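Local coordinates for putative methyl-accepting chemotaxis signal transduction protein (PDB 4XMR), which is a chemoreceptor whose tandem PAS sensory domain binds isoleucine and probably passes the signal across the membrane to the chemotaxis machinery, at residues D20-T25 with L227-K232; S27-F32 with F234-C239; N80-L83 with K89-L92; D106-K111 with D133-Q138; N184-A189 with E193-S198. One frame throughout, in Å; residues are numbered along the deposited sequence.

Contact 1: residues D20-T25 with L227-K232; sequences DLLKVT and LGACTK
L22 and C230 mark the closest backbone approach, with CA atoms 7.8 Å apart, where helix segment 20-25 runs along strand segment 227-232 at 34° between their N-to-C directions and 9.6 Å between their axes. This is helix-on-sheet packing: the long N-terminal helix 9-48 lies against the antiparallel five-stranded sheet of the second PAS-like module in this tandem PAS sensor. One residue of the helix does the touching. L22 has CG anti to its backbone nitrogen (chi1 180°), which carries the side chain out towards the strand. Its CD2 methyl settles between A229 and T231, the two residues whose CB atoms point at the helix. The methyl lies 4.3 Å from A229 CB and 4.2 Å from T231 CG2. Between them C230 turns its side chain to the other side of the sheet, where its sulfur joins C239, and it offers the helix little more than its CA. A238 and I240 of strand 236-243 also touch L22, and on another side of the helix D20 and L21 pack on L21 and D20, respectively, of the second subunit. The nearest approach to the strand is L22 CD2 to the carbonyl oxygen A229 O, 3.8 Å.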
# COMPACT_ATOMS: atom_id res chain seq x y z
N ASP B 20 -9.92 10.66 -13.13
CA ASP B 20 -8.70 9.92 -12.83
C ASP B 20 -8.27 10.09 -11.38
O ASP B 20 -7.86 9.13 -10.72
CB ASP B 20 -7.55 10.36 -13.75
CG ASP B 20 -7.71 9.89 -15.18
OD1 ASP B 20 -8.52 8.97 -15.43
OD2 ASP B 20 -7.02 10.45 -16.05
N LEU B 21 -8.33 11.31 -10.88
CA LEU B 21 -7.93 11.54 -9.49
C LEU B 21 -8.90 10.90 -8.50
O LEU B 21 -8.47 10.36 -7.47
CB LEU B 21 -7.73 13.02 -9.21
CG LEU B 21 -6.65 13.68 -10.07
CD1 LEU B 21 -6.43 15.09 -9.58
CD2 LEU B 21 -5.34 12.89 -10.06
N LEU B 22 -10.19 10.95 -8.78
CA LEU B 22 -11.14 10.25 -7.94
C LEU B 22 -10.82 8.75 -7.90
O LEU B 22 -10.86 8.13 -6.82
CB LEU B 22 -12.57 10.50 -8.43
CG LEU B 22 -13.66 9.81 -7.61
CD1 LEU B 22 -13.62 10.21 -6.14
CD2 LEU B 22 -15.03 10.14 -8.21
N LYS B 23 -10.47 8.18 -9.05
CA LYS B 23 -10.15 6.76 -9.11
C LYS B 23 -8.89 6.43 -8.29
O LYS B 23 -8.81 5.36 -7.70
CB LYS B 23 -10.01 6.27 -10.55
CG LYS B 23 -9.88 4.74 -10.65
CD LYS B 23 -9.99 4.20 -12.05
CE LYS B 23 -9.80 2.69 -12.06
NZ LYS B 23 -10.76 2.00 -11.14
N VAL B 24 -7.93 7.35 -8.23
CA VAL B 24 -6.76 7.11 -7.37
C VAL B 24 -7.20 6.98 -5.91
O VAL B 24 -6.68 6.12 -5.17
CB VAL B 24 -5.72 8.23 -7.51
CG1 VAL B 24 -4.61 8.09 -6.46
CG2 VAL B 24 -5.13 8.23 -8.91
N THR B 25 -8.13 7.82 -5.47
CA THR B 25 -8.63 7.70 -4.10
C THR B 25 -9.43 6.41 -3.91
O THR B 25 -9.30 5.74 -2.88
CB THR B 25 -9.39 8.98 -3.68
OG1 THR B 25 -8.44 10.03 -3.46
CG2 THR B 25 -10.20 8.77 -2.40
N LEU B 227 -18.14 22.03 -8.63
CA LEU B 227 -18.41 20.85 -9.43
C LEU B 227 -17.85 19.65 -8.68
O LEU B 227 -16.74 19.69 -8.13
CB LEU B 227 -17.73 20.95 -10.80
CG LEU B 227 -18.20 19.88 -11.79
CD1 LEU B 227 -19.59 20.22 -12.36
CD2 LEU B 227 -17.20 19.72 -12.92
N GLY B 228 -18.61 18.57 -8.65
CA GLY B 228 -18.18 17.40 -7.92
C GLY B 228 -18.57 16.10 -8.60
O GLY B 228 -19.43 16.09 -9.49
N ALA B 229 -17.93 15.02 -8.19
CA ALA B 229 -18.37 13.68 -8.55
C ALA B 229 -18.04 12.78 -7.37
O ALA B 229 -17.02 12.98 -6.69
CB ALA B 229 -17.66 13.19 -9.80
N CYS B 230 -18.90 11.80 -7.13
CA CYS B 230 -18.64 10.84 -6.06
C CYS B 230 -18.89 9.43 -6.56
O CYS B 230 -19.55 9.21 -7.59
CB CYS B 230 -19.55 11.08 -4.85
SG CYS B 230 -19.52 12.72 -4.12
N THR B 231 -18.38 8.46 -5.81
CA THR B 231 -18.64 7.06 -6.13
C THR B 231 -18.61 6.23 -4.86
O THR B 231 -17.91 6.56 -3.89
CB THR B 231 -17.61 6.50 -7.13
OG1 THR B 231 -18.03 5.20 -7.55
CG2 THR B 231 -16.20 6.43 -6.53
N LYS B 232 -19.37 5.14 -4.85
CA LYS B 232 -19.33 4.22 -3.73
C LYS B 232 -18.08 3.37 -3.80
O LYS B 232 -17.69 2.89 -4.87
CB LYS B 232 -20.57 3.32 -3.73
CG LYS B 232 -21.87 4.06 -3.49
CD LYS B 232 -21.83 4.88 -2.21
CE LYS B 232 -21.66 4.00 -0.98
NZ LYS B 232 -21.72 4.80 0.28

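Contact 2: residues S27-F32 with F234-C239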
# COMPACT_ATOMS: atom_id res chain seq x y z
N SER B 27 -8.84 3.62 -5.51
CA SER B 27 -7.81 2.60 -5.44
C SER B 27 -7.14 2.55 -4.06
O SER B 27 -6.79 1.48 -3.57
CB SER B 27 -6.75 2.82 -6.52
OG SER B 27 -7.30 2.61 -7.82
N THR B 28 -6.96 3.72 -3.46
CA THR B 28 -6.35 3.81 -2.14
C THR B 28 -7.17 3.03 -1.13
O THR B 28 -6.64 2.25 -0.33
CB THR B 28 -6.20 5.28 -1.71
OG1 THR B 28 -5.38 5.96 -2.66
CG2 THR B 28 -5.58 5.39 -0.33
N VAL B 29 -8.48 3.22 -1.16
CA VAL B 29 -9.38 2.51 -0.26
C VAL B 29 -9.37 1.01 -0.54
O VAL B 29 -9.31 0.20 0.39
CB VAL B 29 -10.81 3.07 -0.39
CG1 VAL B 29 -11.78 2.24 0.43
CG2 VAL B 29 -10.84 4.53 0.04
N GLU B 30 -9.43 0.64 -1.81
CA GLU B 30 -9.47 -0.77 -2.19
C GLU B 30 -8.19 -1.50 -1.76
O GLU B 30 -8.25 -2.63 -1.27
CB GLU B 30 -9.64 -0.91 -3.71
CG GLU B 30 -11.01 -0.47 -4.22
CD GLU B 30 -11.07 -0.40 -5.73
OE1 GLU B 30 -10.00 -0.33 -6.38
OE2 GLU B 30 -12.20 -0.41 -6.27
N ASP B 31 -7.05 -0.86 -1.97
CA ASP B 31 -5.77 -1.50 -1.68
C ASP B 31 -5.55 -1.63 -0.17
O ASP B 31 -4.99 -2.63 0.28
CB ASP B 31 -4.63 -0.73 -2.35
CG ASP B 31 -4.68 -0.79 -3.87
OD1 ASP B 31 -5.48 -1.57 -4.44
OD2 ASP B 31 -3.90 -0.05 -4.51
N PHE B 32 -5.97 -0.64 0.59
CA PHE B 32 -5.89 -0.71 2.05
C PHE B 32 -6.68 -1.92 2.54
O PHE B 32 -6.20 -2.73 3.32
CB PHE B 32 -6.44 0.60 2.64
CG PHE B 32 -6.46 0.66 4.15
CD1 PHE B 32 -5.32 1.02 4.87
CD2 PHE B 32 -7.65 0.47 4.84
CE1 PHE B 32 -5.36 1.10 6.26
CE2 PHE B 32 -7.69 0.58 6.23
CZ PHE B 32 -6.54 0.89 6.93
N PHE B 234 -16.98 0.26 -1.44
CA PHE B 234 -17.54 -0.51 -0.34
C PHE B 234 -18.58 0.33 0.41
O PHE B 234 -19.51 0.87 -0.22
CB PHE B 234 -16.42 -1.11 0.51
CG PHE B 234 -15.52 -2.03 -0.28
CD1 PHE B 234 -15.92 -3.31 -0.58
CD2 PHE B 234 -14.32 -1.57 -0.80
CE1 PHE B 234 -15.13 -4.15 -1.34
CE2 PHE B 234 -13.51 -2.41 -1.55
CZ PHE B 234 -13.92 -3.69 -1.82
N ALA B 235 -18.45 0.48 1.72
CA ALA B 235 -19.45 1.26 2.45
C ALA B 235 -19.19 2.77 2.40
O ALA B 235 -20.05 3.56 2.80
CB ALA B 235 -19.55 0.78 3.90
N TYR B 236 -18.01 3.16 1.91
CA TYR B 236 -17.62 4.57 1.86
C TYR B 236 -18.18 5.24 0.63
O TYR B 236 -18.49 4.59 -0.37
CB TYR B 236 -16.09 4.74 1.80
CG TYR B 236 -15.26 4.26 2.96
CD1 TYR B 236 -15.24 4.95 4.17
CD2 TYR B 236 -14.44 3.15 2.82
CE1 TYR B 236 -14.46 4.51 5.22
CE2 TYR B 236 -13.66 2.71 3.86
CZ TYR B 236 -13.67 3.39 5.06
OH TYR B 236 -12.88 2.93 6.08
N THR B 237 -18.25 6.56 0.69
CA THR B 237 -18.46 7.37 -0.51
C THR B 237 -17.21 8.22 -0.72
O THR B 237 -16.81 8.97 0.18
CB THR B 237 -19.68 8.28 -0.36
OG1 THR B 237 -20.84 7.46 -0.15
CG2 THR B 237 -19.88 9.12 -1.62
N ALA B 238 -16.58 8.07 -1.88
CA ALA B 238 -15.43 8.87 -2.25
C ALA B 238 -15.88 9.98 -3.18
O ALA B 238 -16.62 9.74 -4.12
CB ALA B 238 -14.36 8.02 -2.92
N CYS B 239 -15.40 11.20 -2.92
CA CYS B 239 -15.76 12.35 -3.75
C CYS B 239 -14.54 13.17 -4.15
O CYS B 239 -13.50 13.14 -3.46
CB CYS B 239 -16.70 13.29 -2.99
SG CYS B 239 -18.28 12.58 -2.48
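The beta hairpin formed by strands 224-233 and 236-243 brings its turn and the start of its second strand up against helix 9-48, and F234 and Y236 make the contact with V29 and E30 there. The backbones stay well apart, E30 CA to F234 CA being 8.3 Å, and the space is bridged by side chains. V29 uses its CG1 branch, which stands anti to the backbone nitrogen (chi1 174°). This methyl comes obliquely to the Y236 ring, 3.7 Å from CD2 and 3.9 Å from CE2. One helix position on, E30 lies across F234 at about a right angle. Its CG methylene is 4.1 Å from F234 CE2, and the carboxylate plane is turned 73° from the ring. The acid itself is held within the helix, OE2 bonding to Q26 NE2, so E30 gives F234 only its aliphatic stem. R33 makes a cation-pi contact with the F234 ring. V29 is buried, with L179 and V233 also against it, while F234 is exposed at the turn. The buried valine and the exposed aromatic divide the contact into a buried side and a solvent side, an arrangement of helix-on-sheet packing in a PAS-like sensory module.

Contact 3: residues N80-L83 with K89-L92; sequences NVYL and KVLL. With ILE (isoleucine), chain E.
L83 O takes two hydrogens from the neighbouring strand: the amide of L91, with L91 N 2.9 Å from L83 O, and a weaker CA-H contact from V90, with V90 CA 3.3 Å from that oxygen. The amide arrives tilted 28° from the carbonyl plane. The return bond, L83 N to L91 O, is also 2.9 Å and lies in the carbonyl plane, so L83 and L91 form an antiparallel hydrogen-bonded pair. Next to them Y82 and L92 make the non-hydrogen-bonded pair, CA atoms 4.5 Å apart. Together they build the hairpin 80-84/90-94 in the six-stranded sheet of the ligand-binding PAS (Cache-type) module. Y82 holds its ring in the crowded position between backbone nitrogen and carbonyl carbon (chi1 46°), which lays one face along the bound isoleucine. The ligand's CD1 methyl sits 3.6 Å above the ring plane, over its centre. In one of two conformers, V90 has CG2 3.7 Å from Y82 CB and touching the ligand, while L92 CD1 lies between the Y82 ring and N80, reaching N80 CB at 3.9 Å. Polar ends pair beyond the two segments: Y82 OH bonds to D160 OD1 and N80 OD1 to Q94 NE2. W115 meets the Y82 ring edge-to-face.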
# COMPACT_ATOMS: atom_id res chain seq x y z
N ASN B 80 -3.75 -3.64 17.46
CA ASN B 80 -4.07 -4.78 18.30
C ASN B 80 -4.23 -5.98 17.38
O ASN B 80 -4.81 -5.87 16.29
CB ASN B 80 -5.43 -4.61 19.00
CG ASN B 80 -5.46 -3.46 19.99
OD1 ASN B 80 -4.62 -3.35 20.89
ND2 ASN B 80 -6.48 -2.63 19.87
N VAL B 81 -3.74 -7.14 17.81
CA VAL B 81 -3.98 -8.40 17.13
C VAL B 81 -4.37 -9.39 18.21
O VAL B 81 -3.67 -9.49 19.22
CB VAL B 81 -2.74 -8.87 16.34
CG1 VAL B 81 -3.00 -10.22 15.71
CG2 VAL B 81 -2.36 -7.86 15.29
N TYR B 82 -5.47 -10.12 18.04
CA TYR B 82 -6.02 -10.87 19.15
C TYR B 82 -6.84 -12.07 18.73
O TYR B 82 -7.34 -12.15 17.60
CB TYR B 82 -6.87 -9.97 20.06
CG TYR B 82 -7.84 -9.07 19.33
CD1 TYR B 82 -7.42 -7.82 18.88
CD2 TYR B 82 -9.16 -9.44 19.11
CE1 TYR B 82 -8.30 -6.97 18.21
CE2 TYR B 82 -10.05 -8.60 18.46
CZ TYR B 82 -9.61 -7.37 18.01
OH TYR B 82 -10.50 -6.54 17.37
N LEU B 83 -6.98 -13.01 19.66
CA LEU B 83 -7.87 -14.16 19.49
C LEU B 83 -8.90 -14.16 20.61
O LEU B 83 -8.55 -14.31 21.78
CB LEU B 83 -7.07 -15.46 19.49
CG LEU B 83 -7.87 -16.75 19.26
CD1 LEU B 83 -8.53 -16.76 17.88
CD2 LEU B 83 -7.00 -17.99 19.47
N LYS B 89 -12.73 -14.84 27.12
CA LYS B 89 -11.38 -14.33 27.29
C LYS B 89 -10.78 -14.00 25.93
O LYS B 89 -11.20 -14.54 24.90
CB LYS B 89 -10.50 -15.34 28.03
CG LYS B 89 -10.99 -15.67 29.43
CD LYS B 89 -9.97 -16.51 30.17
CE LYS B 89 -10.46 -16.90 31.56
NZ LYS B 89 -9.47 -17.78 32.25
N VAL B 90 -9.81 -13.10 25.92
CA VAL B 90 -9.17 -12.74 24.67
C VAL B 90 -7.66 -12.69 24.85
O VAL B 90 -7.16 -12.11 25.81
CB VAL B 90 -9.72 -11.41 24.11
CG1 VAL B 90 -9.54 -10.28 25.10
CG2 VAL B 90 -9.05 -11.06 22.80
N LEU B 91 -6.93 -13.33 23.94
CA LEU B 91 -5.49 -13.27 23.94
C LEU B 91 -5.10 -12.06 23.10
O LEU B 91 -5.32 -12.05 21.89
CB LEU B 91 -4.91 -14.55 23.36
CG LEU B 91 -3.38 -14.63 23.36
CD1 LEU B 91 -2.83 -14.64 24.78
CD2 LEU B 91 -2.91 -15.86 22.60
N LEU B 92 -4.53 -11.05 23.75
CA LEU B 92 -4.34 -9.73 23.15
C LEU B 92 -2.87 -9.35 23.00
O LEU B 92 -2.14 -9.30 23.99
CB LEU B 92 -5.06 -8.67 23.99
CG LEU B 92 -4.88 -7.21 23.59
CD1 LEU B 92 -5.36 -6.95 22.15
CD2 LEU B 92 -5.60 -6.30 24.57
N ILE E . -10.84 -3.32 19.32
CA ILE E . -11.47 -4.45 19.98
C ILE E . -12.69 -3.93 20.74
O ILE E . -13.63 -4.67 21.02
CB ILE E . -10.49 -5.20 20.91
CG1 ILE E . -11.07 -6.56 21.31
CG2 ILE E . -10.12 -4.36 22.13
CD1 ILE E . -10.07 -7.48 22.00
OXT ILE E . -12.75 -2.74 21.06

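Contact 4: residues D106-K111 with D133-Q138. With ILE (isoleucine), chain E.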
# COMPACT_ATOMS: atom_id res chain seq x y z
N ASP B 106 -9.89 -10.87 30.53
CA ASP B 106 -11.21 -11.48 30.74
C ASP B 106 -12.35 -10.48 30.86
O ASP B 106 -13.49 -10.87 31.11
CB ASP B 106 -11.19 -12.45 31.94
CG ASP B 106 -10.73 -11.79 33.22
OD1 ASP B 106 -10.84 -10.56 33.34
OD2 ASP B 106 -10.27 -12.52 34.12
N ASP B 107 -12.06 -9.19 30.67
CA ASP B 107 -13.04 -8.14 30.93
C ASP B 107 -13.36 -7.24 29.74
O ASP B 107 -13.70 -6.07 29.91
CB ASP B 107 -12.57 -7.28 32.11
CG ASP B 107 -11.24 -6.61 31.86
OD1 ASP B 107 -10.56 -6.97 30.87
OD2 ASP B 107 -10.86 -5.72 32.65
N LEU B 108 -13.27 -7.78 28.53
CA LEU B 108 -13.47 -6.96 27.33
C LEU B 108 -14.82 -7.16 26.63
O LEU B 108 -15.04 -6.60 25.55
CB LEU B 108 -12.31 -7.13 26.36
CG LEU B 108 -10.99 -6.56 26.89
CD1 LEU B 108 -9.84 -6.78 25.93
CD2 LEU B 108 -11.15 -5.07 27.20
N ASP B 109 -15.70 -7.96 27.24
CA ASP B 109 -17.08 -8.13 26.77
C ASP B 109 -17.20 -8.50 25.30
O ASP B 109 -17.95 -7.87 24.56
CB ASP B 109 -17.88 -6.84 26.99
CG ASP B 109 -17.99 -6.45 28.45
OD1 ASP B 109 -18.11 -7.36 29.31
OD2 ASP B 109 -17.95 -5.24 28.74
N ILE B 110 -16.47 -9.52 24.87
CA ILE B 110 -16.33 -9.74 23.43
C ILE B 110 -17.51 -10.43 22.75
O ILE B 110 -17.78 -10.16 21.59
CB ILE B 110 -15.05 -10.51 23.10
CG1 ILE B 110 -15.15 -11.95 23.61
CG2 ILE B 110 -13.87 -9.78 23.70
CD1 ILE B 110 -14.08 -12.86 23.09
N LYS B 111 -18.21 -11.30 23.47
CA LYS B 111 -19.21 -12.16 22.84
C LYS B 111 -20.43 -11.40 22.32
O LYS B 111 -21.22 -11.94 21.56
CB LYS B 111 -19.64 -13.30 23.76
CG LYS B 111 -18.56 -14.34 23.98
CD LYS B 111 -19.08 -15.54 24.76
CE LYS B 111 -20.10 -16.32 23.95
NZ LYS B 111 -20.56 -17.53 24.68
N ASP B 133 -11.62 2.00 19.71
CA ASP B 133 -11.05 0.83 20.38
C ASP B 133 -11.30 0.85 21.88
O ASP B 133 -11.04 1.85 22.54
CB ASP B 133 -9.54 0.73 20.12
CG ASP B 133 -8.91 -0.45 20.83
OD1 ASP B 133 -9.57 -1.51 20.88
OD2 ASP B 133 -7.78 -0.34 21.32
N THR B 134 -11.80 -0.26 22.42
CA THR B 134 -12.09 -0.38 23.84
C THR B 134 -10.87 -0.11 24.72
O THR B 134 -10.98 0.54 25.76
CB THR B 134 -12.64 -1.79 24.18
OG1 THR B 134 -13.82 -2.04 23.42
CG2 THR B 134 -12.95 -1.91 25.67
N VAL B 135 -9.71 -0.60 24.30
CA VAL B 135 -8.53 -0.51 25.16
C VAL B 135 -7.74 0.78 24.93
O VAL B 135 -7.57 1.58 25.85
CB VAL B 135 -7.61 -1.72 24.99
CG1 VAL B 135 -6.47 -1.65 26.00
CG2 VAL B 135 -8.39 -3.01 25.17
N LEU B 136 -7.25 0.98 23.71
CA LEU B 136 -6.31 2.07 23.46
C LEU B 136 -6.97 3.38 23.05
O LEU B 136 -6.30 4.40 22.88
CB LEU B 136 -5.27 1.65 22.42
CG LEU B 136 -4.39 0.48 22.88
CD1 LEU B 136 -3.44 0.04 21.77
CD2 LEU B 136 -3.61 0.84 24.14
N LYS B 137 -8.29 3.35 22.89
CA LYS B 137 -9.08 4.56 22.65
C LYS B 137 -8.60 5.33 21.41
O LYS B 137 -8.50 6.56 21.42
CB LYS B 137 -9.09 5.46 23.89
CG LYS B 137 -9.72 4.80 25.11
CD LYS B 137 -11.19 4.47 24.87
CE LYS B 137 -11.79 3.73 26.05
NZ LYS B 137 -13.25 3.49 25.86
N GLN B 138 -8.29 4.58 20.36
CA GLN B 138 -8.09 5.15 19.04
C GLN B 138 -9.15 4.58 18.13
O GLN B 138 -9.60 3.45 18.33
CB GLN B 138 -6.72 4.78 18.49
CG GLN B 138 -5.54 5.35 19.25
CD GLN B 138 -4.24 4.97 18.59
OE1 GLN B 138 -4.14 4.98 17.36
NE2 GLN B 138 -3.25 4.62 19.39
N ILE E . -10.84 -3.32 19.32
CA ILE E . -11.47 -4.45 19.98
C ILE E . -12.69 -3.93 20.74
O ILE E . -13.63 -4.67 21.02
CB ILE E . -10.49 -5.20 20.91
CG1 ILE E . -11.07 -6.56 21.31
CG2 ILE E . -10.12 -4.36 22.13
CD1 ILE E . -10.07 -7.48 22.00
OXT ILE E . -12.75 -2.74 21.06
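L108 meets T134 and V135 in the wall of the isoleucine pocket, where two loops of the ligand-binding PAS (Cache-type) module close in on the bound amino acid. The direct loop-to-loop contact is small. L108 CD2 lies 3.9 Å from T134 CG2, the two side chains sliding past each other in opposite directions, and the same methyl meets V135 CG2 from across at about a right angle. V135 CG2 also packs against the ligand's CG2 methyl, and L108 CD1 against its CD1, so L108 and V135 together cover one side of the aliphatic chain. The tight part of the site is polar. T134 grips the carboxylate oxygen OXT twice: its backbone nitrogen is 3.0 Å from OXT with a fairly straight 162° bond, and its hydroxyl OG1 donates to OXT over 2.7 Å. With chi1 at -59°, OG1 sits beside the T134 backbone nitrogen, which lets both donors reach one oxygen. T134 OG1 in turn accepts from K113 NZ, a lysine that also bonds to the ligand. The ligand's amino group bonds to D133 OD1, and the nearby carboxylates of D133 and D160 would favour a charged ammonium. Away from the pocket the two loops part. D106, D107, D109 and K111 on one and K137 on the other lie at the solvent side. D133 is held by an Asx motif: L136 N meets D133 OD2 at 2.8 Å from above the carboxylate plane, while N80 ND2 also bonds to OD2.

Contact 5: residues N184-A189 with E193-S198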
# COMPACT_ATOMS: atom_id res chain seq x y z
N ASN B 184 -22.73 8.52 6.13
CA ASN B 184 -22.60 9.77 5.39
C ASN B 184 -21.96 10.87 6.23
O ASN B 184 -22.27 12.06 6.07
CB ASN B 184 -23.94 10.22 4.78
CG ASN B 184 -24.36 9.34 3.63
OD1 ASN B 184 -23.53 8.82 2.89
ND2 ASN B 184 -25.67 9.16 3.47
N LYS B 185 -21.06 10.46 7.11
CA LYS B 185 -20.28 11.41 7.90
C LYS B 185 -18.87 11.48 7.34
O LYS B 185 -18.30 10.46 6.93
CB LYS B 185 -20.25 10.97 9.36
CG LYS B 185 -21.62 10.93 10.02
CD LYS B 185 -22.25 12.32 10.08
CE LYS B 185 -21.30 13.31 10.74
NZ LYS B 185 -21.96 14.58 11.13
N ILE B 186 -18.30 12.67 7.31
CA ILE B 186 -16.96 12.85 6.76
C ILE B 186 -15.96 11.99 7.54
O ILE B 186 -16.02 11.88 8.77
CB ILE B 186 -16.56 14.34 6.74
CG1 ILE B 186 -15.33 14.56 5.85
CG2 ILE B 186 -16.35 14.88 8.14
CD1 ILE B 186 -15.63 14.41 4.38
N PHE B 187 -15.06 11.33 6.80
CA PHE B 187 -14.19 10.31 7.37
C PHE B 187 -12.71 10.59 7.08
O PHE B 187 -11.87 10.45 7.97
CB PHE B 187 -14.60 8.93 6.84
CG PHE B 187 -13.67 7.82 7.22
CD1 PHE B 187 -13.83 7.13 8.40
CD2 PHE B 187 -12.64 7.44 6.36
CE1 PHE B 187 -12.98 6.09 8.74
CE2 PHE B 187 -11.78 6.41 6.69
CZ PHE B 187 -11.95 5.74 7.88
N ALA B 188 -12.41 10.98 5.85
CA ALA B 188 -11.03 11.29 5.45
C ALA B 188 -11.04 12.40 4.41
O ALA B 188 -12.02 12.56 3.69
CB ALA B 188 -10.35 10.05 4.87
N ALA B 189 -9.97 13.19 4.34
CA ALA B 189 -9.90 14.28 3.36
C ALA B 189 -8.47 14.70 3.05
O ALA B 189 -7.61 14.69 3.94
CB ALA B 189 -10.71 15.48 3.85
N GLU B 193 -8.97 20.38 6.59
CA GLU B 193 -10.01 21.29 7.06
C GLU B 193 -11.43 20.74 6.85
O GLU B 193 -12.35 21.08 7.60
CB GLU B 193 -9.87 22.67 6.41
CG GLU B 193 -8.68 23.47 6.89
CD GLU B 193 -8.88 24.98 6.73
OE1 GLU B 193 -9.70 25.39 5.88
OE2 GLU B 193 -8.22 25.75 7.46
N LEU B 194 -11.61 19.91 5.83
CA LEU B 194 -12.91 19.31 5.56
C LEU B 194 -13.36 18.38 6.68
O LEU B 194 -14.53 18.00 6.74
CB LEU B 194 -12.89 18.54 4.23
CG LEU B 194 -12.75 19.38 2.97
CD1 LEU B 194 -12.98 18.50 1.74
CD2 LEU B 194 -13.70 20.58 2.97
N LEU B 195 -12.44 18.02 7.57
CA LEU B 195 -12.77 17.11 8.66
C LEU B 195 -13.46 17.81 9.82
O LEU B 195 -14.08 17.17 10.67
CB LEU B 195 -11.51 16.40 9.16
CG LEU B 195 -10.84 15.47 8.14
CD1 LEU B 195 -9.58 14.87 8.73
CD2 LEU B 195 -11.79 14.38 7.67
N ASN B 196 -13.33 19.13 9.87
CA ASN B 196 -13.92 19.89 10.95
C ASN B 196 -15.45 19.79 10.90
O ASN B 196 -16.05 19.96 9.85
CB ASN B 196 -13.47 21.35 10.89
CG ASN B 196 -13.70 22.08 12.19
OD1 ASN B 196 -14.84 22.42 12.53
ND2 ASN B 196 -12.62 22.32 12.93
N PRO B 197 -16.07 19.52 12.05
CA PRO B 197 -17.52 19.33 12.16
C PRO B 197 -18.34 20.51 11.65
O PRO B 197 -19.50 20.32 11.30
CB PRO B 197 -17.73 19.16 13.67
CG PRO B 197 -16.44 18.67 14.18
CD PRO B 197 -15.39 19.33 13.35
N SER B 198 -17.75 21.70 11.62
CA SER B 198 -18.47 22.89 11.19
C SER B 198 -18.67 22.99 9.67
O SER B 198 -19.43 23.84 9.20
CB SER B 198 -17.78 24.15 11.72
OG SER B 198 -17.71 24.13 13.14
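I186 with L195 and A189 with L194 bring the backbones closest, each pair having CA atoms 6.3 Å apart, where the short strand 186-189 is met by the 3-10 turn that follows it in the chain. The contact between them is apolar. L195 reaches in with its CD2 methyl, which rests on the strand backbone 3.9 Å from both A188 CA and F187 C, and 4.1 Å from A189 CB. I186 crosses L195 at about a right angle and puts CG1 4.0 Å from that same methyl. Because its CG1 stands anti to the backbone nitrogen (chi1 -166°), this branch also lies against L194 O at 3.6 Å, an oxygen that takes its hydrogen bond from H201 NE2. At the far end the small A189 lets L194 come close, CB to CB 3.8 Å. Beyond the turn, N196 OD1 accepts from S198 N at 3.1 Å, in the carbonyl plane and on a lone pair, an Asx turn just after the 3-10 segment. F187 and A188 both face L179 of strand 177-180 in a classic beta bulge. Strand 186-189 is the outermost on its side of the second module's sheet within this chain: F178 touches I186, A189 and L194 from the adjacent strand, Q167 of helix 163-171 lies against A188 and L195, and F187 meets Y236 of strand 236-243.

Helix 9-48 opens contact 1 at 20-25 and contact 2 at 27-32. The chain then builds the ligand-binding module, where contact 3 closes a short hairpin loop and contact 4, further along, brings two later loops together. These two touch each other and share the isoleucine. Contact 5 closes a tight local loop in the second module. Strands 224-233 and 236-243 finally return to the helix, closing contact 1 and then contact 2. Those two long loops cross, and contacts 3, 4 and 5 are nested inside both. The C230-C239 disulfide links contacts 1 and 2, whereas contacts 1 and 3 lie about 37 Å apart between centres.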